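PDB 4LTT: uncharacterized protein, toxin from Helicobacter pylori, which probably acts as an RNA-cleaving toxin of the RelE family, YafQ subfamily, in a toxin-antitoxin system, and can bind copper. Local coordinates for residues 54-59 with 66-71. Sequence-based numbering, arbitrary orientation.
Sequences KPFREC and LLVYLV
Leu70 lies over one face of the Phe56 ring, its CB 3.9 Å from the ring centroid in a CH-pi contact, and the two side chains cross at about a right angle. Pro55, which follows a cis peptide bond, closes this cluster: its CG meets Leu70 CD1 at 3.8 Å. Phe56 CB also touches Val68 CG1. Cys59 SG packs against Leu67 CB at 3.9 Å and approaches the Tyr69 ring obliquely as a sulfur-aromatic contact. Arg57 CB sits over a face of that ring, 3.5 Å above its plane and displaced toward the rim. With chi1 at 70°, Tyr69 swings its ring across to Arg57, and the two side chains run side by side. The arginine chain then bends at chi3 (65°), and NE donates a hydrogen bond to Tyr69 OH (3.1 Å), in the guanidinium plane but bent at 146°. Asp46 fixes both groups, pairing with Arg57 NH2 in a salt bridge and with Tyr69 OH in a hydrogen bond. Paired backbone bonds join Arg57 to Tyr69 and Cys59 to Leu67, flanking the non-hydrogen-bonded pair Glu58-Val68, in the antiparallel ladder of hairpin 57-60/65-72. Leu87 and Phe88 of helix 84-88 pack against Leu66, Val68 and Glu58; Leu66 also approaches His84, the predicted proton donor. Glu58 and His84 bind copper in a metal-bound structure, but none is bound here. Helix 25-35 packs against Cys59, Leu67 and Tyr69, while strands 47-48 and 75-82 flank the hairpin within the sheet.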
loop_
_atom_site.group_PDB
_atom_site.type_symbol
_atom_site.label_atom_id
_atom_site.label_comp_id
_atom_site.label_asym_id
_atom_site.label_seq_id
_atom_site.Cartn_x
_atom_site.Cartn_y
_atom_site.Cartn_z
ATOM N N LYS A 54 -1.065 -13.586 3.347
ATOM C CA LYS A 54 -0.317 -13.423 4.577
ATOM C C LYS A 54 1.177 -13.427 4.277
ATOM O O LYS A 54 1.612 -14.195 3.377
ATOM C CB LYS A 54 -0.606 -14.539 5.612
ATOM C CG LYS A 54 -2.041 -14.508 6.124
ATOM C CD LYS A 54 -2.139 -15.470 7.312
ATOM C CE LYS A 54 -3.420 -15.410 8.020
ATOM N NZ LYS A 54 -3.161 -16.054 9.364
ATOM N N PRO A 55 1.982 -12.622 4.979
ATOM C CA PRO A 55 1.675 -11.808 6.103
ATOM C C PRO A 55 1.368 -10.305 5.765
ATOM O O PRO A 55 1.420 -9.455 6.589
ATOM C CB PRO A 55 2.980 -11.887 6.952
ATOM C CG PRO A 55 4.039 -11.896 5.848
ATOM C CD PRO A 55 3.458 -12.750 4.772
ATOM N N PHE A 56 1.017 -10.018 4.492
ATOM C CA PHE A 56 0.822 -8.648 4.081
ATOM C C PHE A 56 -0.382 -8.019 4.726
ATOM O O PHE A 56 -1.327 -8.710 5.154
ATOM C CB PHE A 56 0.780 -8.557 2.534
ATOM C CG PHE A 56 2.168 -8.741 1.936
ATOM C CD1 PHE A 56 2.949 -7.631 1.577
ATOM C CD2 PHE A 56 2.743 -9.978 1.813
ATOM C CE1 PHE A 56 4.241 -7.789 1.042
ATOM C CE2 PHE A 56 4.058 -10.137 1.283
ATOM C CZ PHE A 56 4.793 -9.021 0.950
ATOM N N ARG A 57 -0.387 -6.709 4.730
ATOM C CA ARG A 57 -1.508 -5.879 5.213
ATOM C C ARG A 57 -2.014 -5.032 4.062
ATOM O O ARG A 57 -1.339 -4.833 3.031
ATOM C CB ARG A 57 -1.027 -4.953 6.357
ATOM C CG ARG A 57 -0.552 -5.749 7.597
ATOM C CD ARG A 57 -0.154 -4.794 8.761
ATOM N NE ARG A 57 -1.270 -4.044 9.269
ATOM C CZ ARG A 57 -2.184 -4.492 10.108
ATOM N NH1 ARG A 57 -2.108 -5.751 10.561
ATOM N NH2 ARG A 57 -3.218 -3.730 10.404
ATOM N N GLU A 58 -3.175 -4.439 4.274
ATOM C CA GLU A 58 -3.842 -3.627 3.232
ATOM C C GLU A 58 -4.457 -2.375 3.933
ATOM O O GLU A 58 -5.062 -2.523 5.004
ATOM C CB GLU A 58 -5.022 -4.433 2.620
ATOM C CG GLU A 58 -5.744 -3.675 1.486
ATOM C CD GLU A 58 -7.140 -4.261 1.261
ATOM O OE1 GLU A 58 -7.195 -5.259 0.541
ATOM O OE2 GLU A 58 -8.158 -3.803 1.797
ATOM N N CYS A 59 -4.295 -1.212 3.284
ATOM C CA CYS A 59 -5.047 -0.049 3.714
ATOM C C CYS A 59 -5.637 0.580 2.455
ATOM O O CYS A 59 -5.256 0.275 1.312
ATOM C CB CYS A 59 -4.218 0.909 4.543
ATOM S SG CYS A 59 -2.854 1.663 3.690
ATOM N N LEU A 66 -5.922 0.741 -3.162
ATOM C CA LEU A 66 -5.489 0.002 -2.003
ATOM C C LEU A 66 -4.008 -0.112 -2.012
ATOM O O LEU A 66 -3.428 -0.347 -3.074
ATOM C CB LEU A 66 -6.109 -1.378 -2.030
ATOM C CG LEU A 66 -7.619 -1.447 -2.204
ATOM C CD1 LEU A 66 -8.048 -2.870 -2.300
ATOM C CD2 LEU A 66 -8.369 -0.706 -1.175
ATOM N N LEU A 67 -3.378 0.042 -0.850
ATOM C CA LEU A 67 -1.936 -0.173 -0.698
ATOM C C LEU A 67 -1.759 -1.529 0.018
ATOM O O LEU A 67 -2.308 -1.740 1.121
ATOM C CB LEU A 67 -1.359 0.970 0.144
ATOM C CG LEU A 67 0.132 0.764 0.522
ATOM C CD1 LEU A 67 1.022 0.842 -0.710
ATOM C CD2 LEU A 67 0.539 1.784 1.591
ATOM N N VAL A 68 -0.947 -2.407 -0.553
ATOM C CA VAL A 68 -0.580 -3.691 0.067
ATOM C C VAL A 68 0.848 -3.571 0.501
ATOM O O VAL A 68 1.720 -3.180 -0.340
ATOM C CB VAL A 68 -0.810 -4.867 -0.888
ATOM C CG1 VAL A 68 -0.365 -6.172 -0.220
ATOM C CG2 VAL A 68 -2.290 -4.960 -1.266
ATOM N N TYR A 69 1.136 -3.849 1.782
ATOM C CA TYR A 69 2.463 -3.547 2.348
ATOM C C TYR A 69 2.777 -4.532 3.407
ATOM O O TYR A 69 1.920 -5.284 3.892
ATOM C CB TYR A 69 2.513 -2.092 2.893
ATOM C CG TYR A 69 1.670 -1.923 4.125
ATOM C CD1 TYR A 69 2.237 -2.143 5.390
ATOM C CD2 TYR A 69 0.347 -1.582 4.067
ATOM C CE1 TYR A 69 1.460 -1.972 6.538
ATOM C CE2 TYR A 69 -0.443 -1.467 5.199
ATOM C CZ TYR A 69 0.124 -1.675 6.446
ATOM O OH TYR A 69 -0.629 -1.559 7.589
ATOM N N LEU A 70 4.036 -4.531 3.847
ATOM C CA LEU A 70 4.505 -5.408 4.916
ATOM C C LEU A 70 5.638 -4.735 5.655
ATOM O O LEU A 70 6.622 -4.282 5.047
ATOM C CB LEU A 70 4.988 -6.756 4.327
ATOM C CG LEU A 70 5.625 -7.714 5.334
ATOM C CD1 LEU A 70 4.656 -8.203 6.374
ATOM C CD2 LEU A 70 6.211 -8.883 4.578
ATOM N N VAL A 71 5.608 -4.795 6.978
ATOM C CA VAL A 71 6.774 -4.426 7.781
ATOM C C VAL A 71 7.552 -5.718 8.042
ATOM O O VAL A 71 6.983 -6.673 8.624
ATOM C CB VAL A 71 6.316 -3.766 9.081
ATOM C CG1 VAL A 71 7.514 -3.561 10.038
ATOM C CG2 VAL A 71 5.684 -2.450 8.824
#